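Local structure of DNA ligase (Archaeoglobus fulgidus, 3GDE) at residues A27-F32 against G173-A178; R40-V45 against V203-K208; I66-E71 against R138-L143; D429-G434 against K534-A539; F503-Q508 against Y520-P525. The protein is an ATP-dependent DNA ligase that probably seals nicks in double-stranded DNA during replication, recombination and repair through a lysine-linked adenylate. One frame throughout, in Å; residues are numbered along the deposited sequence.

Contacts 1, 2 and 3 join helices in the N-terminal, largely helical part of the ligase, whereas contacts 4 and 5 belong to the C-terminal OB-fold. Contacts 1 and 2 are neighbours, with F32 packing on V45 where the successive helices 22-34 and 39-49 touch; contact 3 stands apart, its centre 32 Å from that of contact 1 and 29 Å from that of contact 2. Contact 1 is buried and apolar in its side chains, while contacts 2 and 3 are partly buried and edge their apolar centres with lysine or glutamate stems. Contacts 4 and 5 share neighbouring strands, 428-437 and 502-506. Contact 4 is buried and carries a salt bridge; contact 5 combines one backbone hydrogen bond with apolar packing and reaches solvent.

Contact 1: A27-F32 against G173-A178; sequences ARIAAF and GIMRDA
A178 touches both I29 and A30, and A178 N bonds to I174 O at 2.8 Å, an ordinary helix bond one turn back. Across the contact there is no hydrogen bond: A178 O merely receives the methyl of A30, with A30 CB 3.4 Å from A178 O. Alanine suits both sites, because a short side chain lets the CA atoms of A30 and A178 come within 4.6 Å.

I29 does most of the remaining work. It points toward the other helix, and its two branches divide the partners between them. With CG1 beside the backbone N (chi1 -64°), CG2 stands anti to that N and fits between two groups, I29 CG2 lying 3.6 Å from A178 CB and 3.8 Å from M175 SD. The other branch ends at I29 CD1, which meets I174 CG2 at 3.8 Å, the two isoleucines crossing at about a right angle. M175 is bent at chi2 and chi3, and the bends bring its SD alongside I29 CG2.

The axes of the two segments cross at -50° and lie 8.8 Å apart. Helix 39-49 closes one side through I49, which touches I29 and M175; helix 6-16 adds F12 and L16. G173 and I174 also bond by their backbones to P456 and V457, in the connection between strands 446-454 and 461-467.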
# COMPACT_ATOMS: atom_id res chain seq x y z
N ALA A 27 11.83 9.76 -19.38
CA ALA A 27 12.97 9.65 -20.30
C ALA A 27 14.33 9.77 -19.57
O ALA A 27 15.26 9.00 -19.84
CB ALA A 27 12.84 10.67 -21.45
N ARG A 28 14.42 10.72 -18.64
CA ARG A 28 15.58 10.83 -17.76
C ARG A 28 15.85 9.56 -16.96
O ARG A 28 16.99 9.10 -16.89
CB ARG A 28 15.44 12.01 -16.79
CG ARG A 28 15.48 13.37 -17.46
CD ARG A 28 16.89 13.71 -17.91
NE ARG A 28 17.71 14.29 -16.84
CZ ARG A 28 18.27 15.49 -16.90
NH1 ARG A 28 18.11 16.25 -17.98
NH2 ARG A 28 19.00 15.93 -15.88
N ILE A 29 14.80 8.99 -16.38
CA ILE A 29 14.92 7.78 -15.56
C ILE A 29 15.31 6.55 -16.37
O ILE A 29 16.13 5.75 -15.92
CB ILE A 29 13.64 7.51 -14.72
CG1 ILE A 29 13.43 8.65 -13.71
CG2 ILE A 29 13.70 6.12 -14.02
CD1 ILE A 29 12.06 8.63 -13.02
N ALA A 30 14.71 6.40 -17.56
CA ALA A 30 15.07 5.33 -18.50
C ALA A 30 16.54 5.37 -18.87
O ALA A 30 17.23 4.35 -18.81
CB ALA A 30 14.20 5.40 -19.77
N ALA A 31 17.01 6.56 -19.26
CA ALA A 31 18.43 6.77 -19.61
C ALA A 31 19.37 6.34 -18.50
O ALA A 31 20.35 5.64 -18.76
CB ALA A 31 18.68 8.26 -19.99
N PHE A 32 19.07 6.75 -17.26
CA PHE A 32 19.85 6.35 -16.08
C PHE A 32 19.88 4.84 -15.86
O PHE A 32 20.94 4.25 -15.65
CB PHE A 32 19.29 7.04 -14.82
CG PHE A 32 20.20 6.95 -13.62
CD1 PHE A 32 21.30 7.80 -13.50
CD2 PHE A 32 19.93 6.04 -12.59
CE1 PHE A 32 22.14 7.73 -12.38
CE2 PHE A 32 20.77 5.95 -11.47
CZ PHE A 32 21.88 6.79 -11.37
N GLY A 173 3.57 4.70 -11.99
CA GLY A 173 3.29 4.87 -13.42
C GLY A 173 4.51 5.32 -14.21
O GLY A 173 4.83 4.76 -15.26
N ILE A 174 5.21 6.34 -13.71
CA ILE A 174 6.44 6.79 -14.35
C ILE A 174 7.49 5.66 -14.37
O ILE A 174 8.10 5.40 -15.41
CB ILE A 174 6.97 8.07 -13.70
CG1 ILE A 174 6.07 9.24 -14.10
CG2 ILE A 174 8.44 8.31 -14.07
CD1 ILE A 174 6.27 10.50 -13.27
N MET A 175 7.65 4.97 -13.24
CA MET A 175 8.61 3.87 -13.16
C MET A 175 8.34 2.70 -14.12
O MET A 175 9.28 2.20 -14.74
CB MET A 175 8.75 3.37 -11.73
CG MET A 175 9.54 4.31 -10.84
SD MET A 175 11.17 4.72 -11.50
CE MET A 175 11.91 3.07 -11.55
N ARG A 176 7.08 2.27 -14.22
CA ARG A 176 6.65 1.26 -15.20
C ARG A 176 7.06 1.70 -16.61
O ARG A 176 7.66 0.94 -17.36
CB ARG A 176 5.12 1.00 -15.13
CG ARG A 176 4.48 0.49 -16.44
CD ARG A 176 2.94 0.60 -16.52
NE ARG A 176 2.43 1.88 -16.00
CZ ARG A 176 1.87 2.84 -16.73
NH1 ARG A 176 1.72 2.71 -18.04
NH2 ARG A 176 1.45 3.96 -16.13
N ASP A 177 6.74 2.95 -16.93
CA ASP A 177 6.99 3.52 -18.25
C ASP A 177 8.49 3.68 -18.54
O ASP A 177 8.93 3.50 -19.68
CB ASP A 177 6.29 4.88 -18.39
CG ASP A 177 4.77 4.77 -18.50
OD1 ASP A 177 4.25 3.65 -18.66
OD2 ASP A 177 4.09 5.81 -18.45
N ALA A 178 9.26 4.02 -17.51
CA ALA A 178 10.70 4.23 -17.62
C ALA A 178 11.44 2.90 -17.81
O ALA A 178 12.40 2.82 -18.58
CB ALA A 178 11.23 4.98 -16.41

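Contact 2: R40-V45 against V203-K208; sequences RDLYDV and VAVVAK
L42 carries the apolar packing, pointing at the other helix with CG anti to its backbone N (chi1 174°). One methyl, CD2, makes the approach: L42 CD2 lies 3.7 Å from K208 CD and 3.8 Å from K208 CB, on the aliphatic stem of the lysine. The same methyl reaches the backbone and side chain of A204, where a small residue leaves space for it, and meets V205 CG2 at 4.2 Å. V205 CG2 is shared, because it also touches Y43 CB at 4.1 Å and sits near the plane of the tyrosine ring, at its edge. A branched valine thus serves two partners from one helix position.

Polar groups make no hydrogen bond between the segments. K208 extends along its stem and turns only at chi4 (-53°), which carries NZ off to a salt bridge with E37. Y43 OH likewise finds its partner elsewhere, in D199.

The segment axes lie 9.1 Å apart at 138°, a steep antiparallel crossing in the helical N-terminal part, away from the predicted ATP-binding residues. Burial of hydrocarbon therefore holds helices 39-49 and 200-216 together, while the amphipathic K208 and Y43 send their polar ends to partners beyond the interface.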
# COMPACT_ATOMS: atom_id res chain seq x y z
N ARG A 40 22.20 -5.62 -9.02
CA ARG A 40 21.72 -5.27 -7.68
C ARG A 40 21.72 -3.77 -7.39
O ARG A 40 20.92 -3.31 -6.59
CB ARG A 40 22.44 -6.06 -6.59
CG ARG A 40 23.93 -5.94 -6.59
CD ARG A 40 24.55 -7.32 -6.44
NE ARG A 40 24.59 -7.77 -5.05
CZ ARG A 40 25.70 -8.12 -4.41
NH1 ARG A 40 26.88 -8.07 -5.03
NH2 ARG A 40 25.64 -8.53 -3.15
N ASP A 41 22.61 -3.01 -8.04
CA ASP A 41 22.48 -1.55 -8.05
C ASP A 41 21.23 -1.14 -8.83
O ASP A 41 20.57 -0.18 -8.46
CB ASP A 41 23.70 -0.84 -8.67
CG ASP A 41 24.94 -0.91 -7.80
OD1 ASP A 41 26.04 -0.68 -8.33
OD2 ASP A 41 24.85 -1.19 -6.58
N LEU A 42 20.92 -1.86 -9.91
CA LEU A 42 19.71 -1.62 -10.70
C LEU A 42 18.47 -1.85 -9.83
O LEU A 42 17.61 -0.98 -9.71
CB LEU A 42 19.65 -2.51 -11.96
CG LEU A 42 18.34 -2.42 -12.78
CD1 LEU A 42 18.04 -0.99 -13.27
CD2 LEU A 42 18.30 -3.40 -13.96
N TYR A 43 18.41 -3.03 -9.23
CA TYR A 43 17.36 -3.42 -8.29
C TYR A 43 17.17 -2.36 -7.21
O TYR A 43 16.07 -1.85 -7.01
CB TYR A 43 17.70 -4.77 -7.66
CG TYR A 43 16.64 -5.30 -6.73
CD1 TYR A 43 15.65 -6.17 -7.20
CD2 TYR A 43 16.62 -4.93 -5.38
CE1 TYR A 43 14.66 -6.66 -6.35
CE2 TYR A 43 15.64 -5.41 -4.52
CZ TYR A 43 14.66 -6.28 -5.01
OH TYR A 43 13.69 -6.75 -4.15
N ASP A 44 18.25 -2.02 -6.53
CA ASP A 44 18.17 -1.04 -5.46
C ASP A 44 17.71 0.33 -5.96
O ASP A 44 16.87 0.97 -5.32
CB ASP A 44 19.51 -0.93 -4.73
CG ASP A 44 19.79 -2.12 -3.84
OD1 ASP A 44 18.82 -2.79 -3.40
OD2 ASP A 44 20.98 -2.39 -3.58
N VAL A 45 18.23 0.78 -7.10
CA VAL A 45 17.85 2.10 -7.63
C VAL A 45 16.34 2.17 -7.95
O VAL A 45 15.69 3.18 -7.68
CB VAL A 45 18.73 2.50 -8.87
CG1 VAL A 45 18.13 3.65 -9.66
CG2 VAL A 45 20.12 2.87 -8.41
N VAL A 203 11.38 -6.99 -11.57
CA VAL A 203 10.89 -6.77 -12.93
C VAL A 203 11.92 -6.04 -13.81
O VAL A 203 12.14 -6.43 -14.96
CB VAL A 203 9.50 -6.04 -12.92
CG1 VAL A 203 9.11 -5.53 -14.30
CG2 VAL A 203 8.41 -6.97 -12.39
N ALA A 204 12.56 -5.00 -13.27
CA ALA A 204 13.58 -4.24 -13.99
C ALA A 204 14.76 -5.14 -14.38
O ALA A 204 15.22 -5.11 -15.53
CB ALA A 204 14.05 -3.06 -13.17
N VAL A 205 15.21 -5.95 -13.43
CA VAL A 205 16.31 -6.87 -13.67
C VAL A 205 15.98 -7.89 -14.77
O VAL A 205 16.82 -8.21 -15.60
CB VAL A 205 16.78 -7.56 -12.36
CG1 VAL A 205 17.87 -8.62 -12.64
CG2 VAL A 205 17.30 -6.51 -11.36
N VAL A 206 14.75 -8.39 -14.79
CA VAL A 206 14.33 -9.32 -15.84
C VAL A 206 14.29 -8.59 -17.18
O VAL A 206 14.72 -9.14 -18.19
CB VAL A 206 12.99 -10.02 -15.51
CG1 VAL A 206 12.46 -10.84 -16.70
CG2 VAL A 206 13.17 -10.93 -14.30
N ALA A 207 13.80 -7.35 -17.17
CA ALA A 207 13.73 -6.53 -18.38
C ALA A 207 15.12 -6.25 -18.93
O ALA A 207 15.30 -6.21 -20.13
CB ALA A 207 12.97 -5.23 -18.12
N LYS A 208 16.10 -6.04 -18.05
CA LYS A 208 17.48 -5.82 -18.44
C LYS A 208 18.09 -7.06 -19.10
O LYS A 208 18.69 -6.98 -20.18
CB LYS A 208 18.31 -5.42 -17.21
CG LYS A 208 19.79 -5.18 -17.48
CD LYS A 208 20.59 -5.30 -16.20
CE LYS A 208 22.03 -4.86 -16.38
NZ LYS A 208 22.73 -5.55 -17.50

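Contact 3: I66-E71 against R138-L143; sequences IGLLYE and RKIMLL
E71 brings the one flat group among the side chains that meet here, yet neither face nor edge of its carboxylate rests on helix 138-143. The stem does the touching: E71 CB lies 3.9 Å from I140 CG2, and E71 CG lies 4.0 Å from I140 CD1. A bend at chi2 (-85°) then turns the carboxylate away toward R81, with which it forms a long, weak ion pair, and close to the like-charged E74. Glutamate fits this margin because its methylenes can pack while its charge stays outside the apolar centre.

That centre is built from I140 and three leucines. I140 points across, and its CG1 approaches L68 CG at 3.8 Å, the two side chains crossing at about a right angle. L68 CD2 spreads instead over the stem of K139, 3.9 Å from K139 CB; the lysine, extended beyond CG, delivers NZ to the carbonyl of G63. L143 CD1 completes the row by meeting L69 CD1 at 3.9 Å, and I127 of helix 117-129 lies against L143 as well.

The axes of the two segments are 9.0 Å apart and cross at -57°, an angle consistent with ridges-into-grooves packing. The contact joins helices 66-77 and 135-149 within the helical N-terminal DNA-binding domain of this ATP-dependent ligase.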
# COMPACT_ATOMS: atom_id res chain seq x y z
N ILE A 66 10.98 8.64 12.74
CA ILE A 66 11.66 9.93 12.68
C ILE A 66 12.49 10.26 13.94
O ILE A 66 13.50 10.96 13.86
CB ILE A 66 10.67 11.09 12.32
CG1 ILE A 66 11.44 12.31 11.83
CG2 ILE A 66 9.70 11.42 13.49
CD1 ILE A 66 10.61 13.40 11.21
N GLY A 67 12.06 9.75 15.10
CA GLY A 67 12.77 9.93 16.36
C GLY A 67 14.17 9.34 16.36
O GLY A 67 15.10 9.93 16.91
N LEU A 68 14.32 8.16 15.74
CA LEU A 68 15.64 7.55 15.54
C LEU A 68 16.53 8.39 14.63
O LEU A 68 17.73 8.49 14.87
CB LEU A 68 15.52 6.13 14.98
CG LEU A 68 15.32 4.99 15.97
CD1 LEU A 68 14.05 5.19 16.78
CD2 LEU A 68 15.29 3.66 15.25
N LEU A 69 15.93 8.98 13.60
CA LEU A 69 16.65 9.89 12.71
C LEU A 69 17.18 11.13 13.43
O LEU A 69 18.32 11.54 13.22
CB LEU A 69 15.77 10.30 11.52
CG LEU A 69 15.93 9.59 10.17
CD1 LEU A 69 16.30 8.12 10.34
CD2 LEU A 69 14.67 9.71 9.34
N TYR A 70 16.34 11.72 14.29
CA TYR A 70 16.73 12.86 15.11
C TYR A 70 17.97 12.58 15.97
O TYR A 70 18.92 13.36 15.95
CB TYR A 70 15.57 13.33 15.99
CG TYR A 70 14.58 14.23 15.28
CD1 TYR A 70 13.22 13.88 15.22
CD2 TYR A 70 14.99 15.40 14.66
CE1 TYR A 70 12.30 14.70 14.56
CE2 TYR A 70 14.08 16.22 14.00
CZ TYR A 70 12.74 15.86 13.96
OH TYR A 70 11.85 16.68 13.32
N GLU A 71 17.95 11.48 16.71
CA GLU A 71 19.07 11.09 17.55
C GLU A 71 20.37 10.88 16.76
O GLU A 71 21.44 11.29 17.21
CB GLU A 71 18.74 9.82 18.34
CG GLU A 71 17.41 9.85 19.09
CD GLU A 71 17.51 10.50 20.47
OE1 GLU A 71 17.63 11.74 20.55
OE2 GLU A 71 17.43 9.76 21.47
N ARG A 138 21.17 0.50 18.88
CA ARG A 138 22.06 0.04 17.80
C ARG A 138 21.63 0.60 16.44
O ARG A 138 22.47 1.03 15.64
CB ARG A 138 22.17 -1.48 17.75
CG ARG A 138 23.03 -1.93 16.59
CD ARG A 138 23.05 -3.41 16.42
NE ARG A 138 24.16 -3.95 17.16
CZ ARG A 138 25.27 -4.44 16.64
NH1 ARG A 138 25.44 -4.53 15.32
NH2 ARG A 138 26.21 -4.86 17.46
N LYS A 139 20.32 0.60 16.18
CA LYS A 139 19.79 1.23 14.96
C LYS A 139 20.26 2.67 14.83
O LYS A 139 20.68 3.09 13.77
CB LYS A 139 18.26 1.18 14.95
CG LYS A 139 17.70 -0.18 14.66
CD LYS A 139 16.22 -0.07 14.43
CE LYS A 139 15.53 -1.36 14.77
NZ LYS A 139 14.09 -1.23 14.43
N ILE A 140 20.19 3.42 15.92
CA ILE A 140 20.69 4.79 15.94
C ILE A 140 22.20 4.81 15.63
O ILE A 140 22.66 5.65 14.86
CB ILE A 140 20.34 5.50 17.28
CG1 ILE A 140 18.82 5.67 17.40
CG2 ILE A 140 21.06 6.85 17.39
CD1 ILE A 140 18.30 5.92 18.84
N MET A 141 22.96 3.88 16.21
CA MET A 141 24.40 3.82 15.95
C MET A 141 24.73 3.49 14.50
O MET A 141 25.65 4.06 13.93
CB MET A 141 25.09 2.85 16.92
CG MET A 141 25.08 3.33 18.39
SD MET A 141 25.40 5.11 18.52
CE MET A 141 27.12 5.14 17.99
N LEU A 142 23.95 2.59 13.89
CA LEU A 142 24.10 2.25 12.47
C LEU A 142 23.76 3.40 11.53
O LEU A 142 24.48 3.67 10.58
CB LEU A 142 23.28 1.01 12.12
CG LEU A 142 23.83 -0.32 12.66
CD1 LEU A 142 22.78 -1.43 12.51
CD2 LEU A 142 25.16 -0.70 11.97
N LEU A 143 22.65 4.08 11.81
CA LEU A 143 22.28 5.30 11.08
C LEU A 143 23.32 6.41 11.25
O LEU A 143 23.63 7.10 10.28
CB LEU A 143 20.92 5.80 11.55
CG LEU A 143 19.68 4.96 11.28
CD1 LEU A 143 18.51 5.47 12.13
CD2 LEU A 143 19.32 4.93 9.77

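Contact 4: D429-G434 against K534-A539; sequences DLVVVG and KDVDEA. With PO4 (phosphate ion), chain D.
D429 and K534 meet at about a right angle, the extended lysine passing across the short carboxylate. K534 NZ donates to D429 OD1 at 2.9 Å in a salt bridge, arriving from above the carboxylate plane, 53° out of it. Lysine suits the site because its long straight stem can lie on D429, K534 CD being 3.7 Å from D429 CG, and still present its ammonium beyond it. There K534 NZ gives a second bond, 3.0 Å, to O4 of a phosphate ion that probably comes from the crystallisation liquor; R531 also binds this ion. The side chain of R272, a predicted ATP ligand, lies about 6 Å from that of K534, consistent with a site for nucleotide phosphates.

V431 and V536 meet at a slant. V431 CG2, the branch beside the backbone N, lies 3.6 Å from A539 CB and 3.8 Å from V536 CB, compact groups that join strand and 3-10 turn. A539 is small enough for its CA to come within 3.5 Å of D429 O.

The loop runs from strand 526-530 to helix 542-550 and covers the start, at 429-431, of strand 428-437, whose partners include strands 446-454 and 502-506; D540 bonds to D429 N.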
# COMPACT_ATOMS: atom_id res chain seq x y z
N ASP A 429 -10.21 5.81 1.72
CA ASP A 429 -9.06 5.96 2.56
C ASP A 429 -8.09 6.99 1.99
O ASP A 429 -7.66 6.89 0.83
CB ASP A 429 -8.46 4.60 2.90
CG ASP A 429 -9.08 4.00 4.18
OD1 ASP A 429 -10.00 3.14 4.10
OD2 ASP A 429 -8.65 4.44 5.28
N LEU A 430 -7.83 8.01 2.80
CA LEU A 430 -7.17 9.22 2.35
C LEU A 430 -6.01 9.55 3.28
O LEU A 430 -6.07 9.30 4.48
CB LEU A 430 -8.19 10.39 2.27
CG LEU A 430 -9.40 10.18 1.35
CD1 LEU A 430 -10.53 11.19 1.64
CD2 LEU A 430 -9.02 10.21 -0.15
N VAL A 431 -4.95 10.10 2.71
CA VAL A 431 -3.76 10.45 3.48
C VAL A 431 -4.02 11.72 4.29
O VAL A 431 -4.62 12.66 3.79
CB VAL A 431 -2.50 10.66 2.56
CG1 VAL A 431 -1.23 10.90 3.41
CG2 VAL A 431 -2.31 9.46 1.66
N VAL A 432 -3.57 11.74 5.54
CA VAL A 432 -3.61 12.95 6.35
C VAL A 432 -2.38 13.81 6.06
O VAL A 432 -1.26 13.51 6.50
CB VAL A 432 -3.68 12.63 7.85
CG1 VAL A 432 -3.95 13.92 8.65
CG2 VAL A 432 -4.75 11.61 8.10
N VAL A 433 -2.59 14.86 5.28
CA VAL A 433 -1.50 15.74 4.84
C VAL A 433 -1.36 17.01 5.69
O VAL A 433 -0.36 17.73 5.60
CB VAL A 433 -1.60 16.07 3.33
CG1 VAL A 433 -1.43 14.79 2.50
CG2 VAL A 433 -2.93 16.78 2.99
N GLY A 434 -2.37 17.30 6.50
CA GLY A 434 -2.37 18.51 7.32
C GLY A 434 -3.40 18.52 8.43
O GLY A 434 -4.11 17.53 8.65
N LYS A 534 -2.94 0.41 6.17
CA LYS A 534 -2.76 1.12 4.91
C LYS A 534 -1.63 2.15 4.95
O LYS A 534 -1.65 3.09 5.76
CB LYS A 534 -4.07 1.80 4.47
CG LYS A 534 -5.22 0.86 4.22
CD LYS A 534 -6.33 1.55 3.49
CE LYS A 534 -7.42 0.57 3.08
NZ LYS A 534 -8.58 1.28 2.46
N ASP A 535 -0.64 1.97 4.07
CA ASP A 535 0.42 2.96 3.83
C ASP A 535 -0.11 4.04 2.88
O ASP A 535 -1.15 3.85 2.25
CB ASP A 535 1.64 2.29 3.19
CG ASP A 535 2.45 1.47 4.16
OD1 ASP A 535 2.45 1.77 5.38
OD2 ASP A 535 3.11 0.51 3.70
N VAL A 536 0.62 5.15 2.74
CA VAL A 536 0.16 6.25 1.88
C VAL A 536 0.01 5.84 0.42
O VAL A 536 -0.83 6.38 -0.29
CB VAL A 536 1.00 7.58 1.98
CG1 VAL A 536 1.82 7.63 3.23
CG2 VAL A 536 1.88 7.82 0.74
N ASP A 537 0.79 4.86 -0.04
CA ASP A 537 0.60 4.40 -1.41
C ASP A 537 -0.52 3.36 -1.57
O ASP A 537 -0.75 2.86 -2.66
CB ASP A 537 1.92 3.99 -2.09
CG ASP A 537 2.54 2.75 -1.49
OD1 ASP A 537 1.84 1.71 -1.43
OD2 ASP A 537 3.74 2.82 -1.12
N GLU A 538 -1.24 3.08 -0.48
CA GLU A 538 -2.49 2.32 -0.58
C GLU A 538 -3.75 3.18 -0.37
O GLU A 538 -4.86 2.65 -0.27
CB GLU A 538 -2.50 1.09 0.33
CG GLU A 538 -1.55 -0.03 -0.10
CD GLU A 538 -1.80 -0.55 -1.54
OE1 GLU A 538 -0.83 -1.05 -2.15
OE2 GLU A 538 -2.95 -0.47 -2.06
N ALA A 539 -3.58 4.50 -0.34
CA ALA A 539 -4.70 5.42 -0.27
C ALA A 539 -5.42 5.38 -1.61
O ALA A 539 -4.81 5.08 -2.64
CB ALA A 539 -4.24 6.82 0.04
P PO4 D . -11.42 -1.25 2.62
O1 PO4 D . -10.70 -2.27 3.47
O2 PO4 D . -12.66 -1.88 2.01
O3 PO4 D . -11.86 -0.09 3.49
O4 PO4 D . -10.50 -0.77 1.52

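Contact 5: F503-Q508 against Y520-P525; sequences FEVAYQ and YALRFP
Q508 N donates to R523 O at 2.9 Å on the close-packed side, where the backbones of 506-508 and 523-525 meet directly. Two CA-H...O contacts lie next to this bond: P525 CA is 3.1 Å from A506 O, and Y507 CA is 3.5 Å from F524 O. Further along, toward the buried side, V505 CG1 touches two apolar groups, with L522 CD1 and P525 CB each 4.0 Å from it; valine and proline are compact enough to lie side by side there. The Y507 ring receives L522 CD2 obliquely and packs onward against L548 of helix 542-550.

The outer side, with the side chains of Q508, R523 and F524, is looser and exposed. Q508, bent at chi2, lays its methylenes on F524, Q508 CG being 3.7 Å from F524 CB, while its amide leads away from the contact, tilted 52° from the phenyl plane. The flexible, polar-ended glutamine can thus share this rim with a ring.

F524 has left-handed backbone angles (55/56). Strand 502-506 pairs with 526-530, and 509-512 with 520-523, consistent with one long antiparallel hairpin whose regular pairing is interrupted at 507-508 and 524-525, in the C-terminal OB-fold.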
# COMPACT_ATOMS: atom_id res chain seq x y z
N PHE A 503 -6.62 7.76 6.94
CA PHE A 503 -7.92 7.67 7.62
C PHE A 503 -8.93 7.00 6.71
O PHE A 503 -8.93 7.25 5.51
CB PHE A 503 -8.48 9.06 7.96
CG PHE A 503 -7.80 9.77 9.09
CD1 PHE A 503 -6.84 9.14 9.87
CD2 PHE A 503 -8.15 11.09 9.38
CE1 PHE A 503 -6.22 9.81 10.91
CE2 PHE A 503 -7.54 11.77 10.43
CZ PHE A 503 -6.57 11.14 11.20
N GLU A 504 -9.80 6.16 7.27
CA GLU A 504 -11.04 5.79 6.58
C GLU A 504 -12.08 6.90 6.78
O GLU A 504 -12.40 7.27 7.92
CB GLU A 504 -11.59 4.44 7.06
CG GLU A 504 -12.83 3.99 6.25
CD GLU A 504 -13.38 2.64 6.67
OE1 GLU A 504 -12.69 1.90 7.41
OE2 GLU A 504 -14.51 2.31 6.22
N VAL A 505 -12.59 7.42 5.67
CA VAL A 505 -13.46 8.59 5.65
C VAL A 505 -14.77 8.28 4.91
O VAL A 505 -14.75 7.78 3.78
CB VAL A 505 -12.76 9.79 4.96
CG1 VAL A 505 -13.65 11.02 4.94
CG2 VAL A 505 -11.44 10.11 5.64
N ALA A 506 -15.89 8.58 5.57
CA ALA A 506 -17.20 8.54 4.93
C ALA A 506 -17.57 9.94 4.43
O ALA A 506 -17.01 10.94 4.88
CB ALA A 506 -18.26 8.02 5.90
N TYR A 507 -18.52 10.02 3.51
CA TYR A 507 -18.93 11.30 2.95
C TYR A 507 -20.37 11.20 2.46
O TYR A 507 -20.89 10.10 2.25
CB TYR A 507 -18.00 11.67 1.79
CG TYR A 507 -17.98 10.65 0.68
CD1 TYR A 507 -18.77 10.81 -0.45
CD2 TYR A 507 -17.17 9.51 0.76
CE1 TYR A 507 -18.78 9.87 -1.48
CE2 TYR A 507 -17.16 8.55 -0.27
CZ TYR A 507 -17.97 8.74 -1.38
OH TYR A 507 -17.98 7.82 -2.41
N GLN A 508 -21.02 12.35 2.27
CA GLN A 508 -22.35 12.40 1.65
C GLN A 508 -22.26 12.49 0.12
O GLN A 508 -23.02 11.84 -0.60
CB GLN A 508 -23.20 13.56 2.20
CG GLN A 508 -23.71 13.34 3.63
CD GLN A 508 -24.44 12.02 3.82
OE1 GLN A 508 -25.35 11.69 3.06
NE2 GLN A 508 -24.03 11.26 4.83
N TYR A 520 -11.73 18.14 -6.84
CA TYR A 520 -12.85 17.51 -6.13
C TYR A 520 -12.86 17.89 -4.66
O TYR A 520 -11.81 18.17 -4.08
CB TYR A 520 -12.81 15.98 -6.26
CG TYR A 520 -12.95 15.51 -7.69
CD1 TYR A 520 -14.19 15.40 -8.29
CD2 TYR A 520 -11.82 15.19 -8.45
CE1 TYR A 520 -14.33 14.98 -9.61
CE2 TYR A 520 -11.94 14.77 -9.77
CZ TYR A 520 -13.20 14.67 -10.35
OH TYR A 520 -13.34 14.26 -11.66
N ALA A 521 -14.05 17.91 -4.07
CA ALA A 521 -14.21 18.18 -2.65
C ALA A 521 -15.23 17.24 -2.04
O ALA A 521 -16.27 16.96 -2.65
CB ALA A 521 -14.62 19.63 -2.43
N LEU A 522 -14.93 16.73 -0.85
CA LEU A 522 -15.89 15.91 -0.12
C LEU A 522 -16.89 16.81 0.60
O LEU A 522 -16.52 17.78 1.29
CB LEU A 522 -15.18 14.98 0.88
CG LEU A 522 -14.14 13.99 0.35
CD1 LEU A 522 -13.62 13.15 1.51
CD2 LEU A 522 -14.70 13.09 -0.74
N ARG A 523 -18.17 16.48 0.42
CA ARG A 523 -19.28 17.13 1.11
C ARG A 523 -19.64 16.25 2.32
O ARG A 523 -19.93 15.06 2.18
CB ARG A 523 -20.46 17.29 0.15
CG ARG A 523 -21.70 17.98 0.70
CD ARG A 523 -21.67 19.51 0.51
NE ARG A 523 -22.82 20.15 1.15
CZ ARG A 523 -22.84 21.39 1.64
NH1 ARG A 523 -21.77 22.17 1.59
NH2 ARG A 523 -23.96 21.85 2.21
N PHE A 524 -19.58 16.85 3.51
CA PHE A 524 -19.82 16.16 4.79
C PHE A 524 -18.94 14.93 5.04
O PHE A 524 -19.45 13.84 5.32
CB PHE A 524 -21.32 15.86 5.02
CG PHE A 524 -22.20 17.06 4.84
CD1 PHE A 524 -23.08 17.13 3.77
CD2 PHE A 524 -22.12 18.13 5.72
CE1 PHE A 524 -23.89 18.26 3.59
CE2 PHE A 524 -22.92 19.25 5.55
CZ PHE A 524 -23.81 19.31 4.48
N PRO A 525 -17.60 15.12 4.98
CA PRO A 525 -16.69 14.03 5.30
C PRO A 525 -16.80 13.70 6.79
O PRO A 525 -17.04 14.58 7.62
CB PRO A 525 -15.31 14.61 4.97
CG PRO A 525 -15.48 16.07 5.14
CD PRO A 525 -16.87 16.36 4.67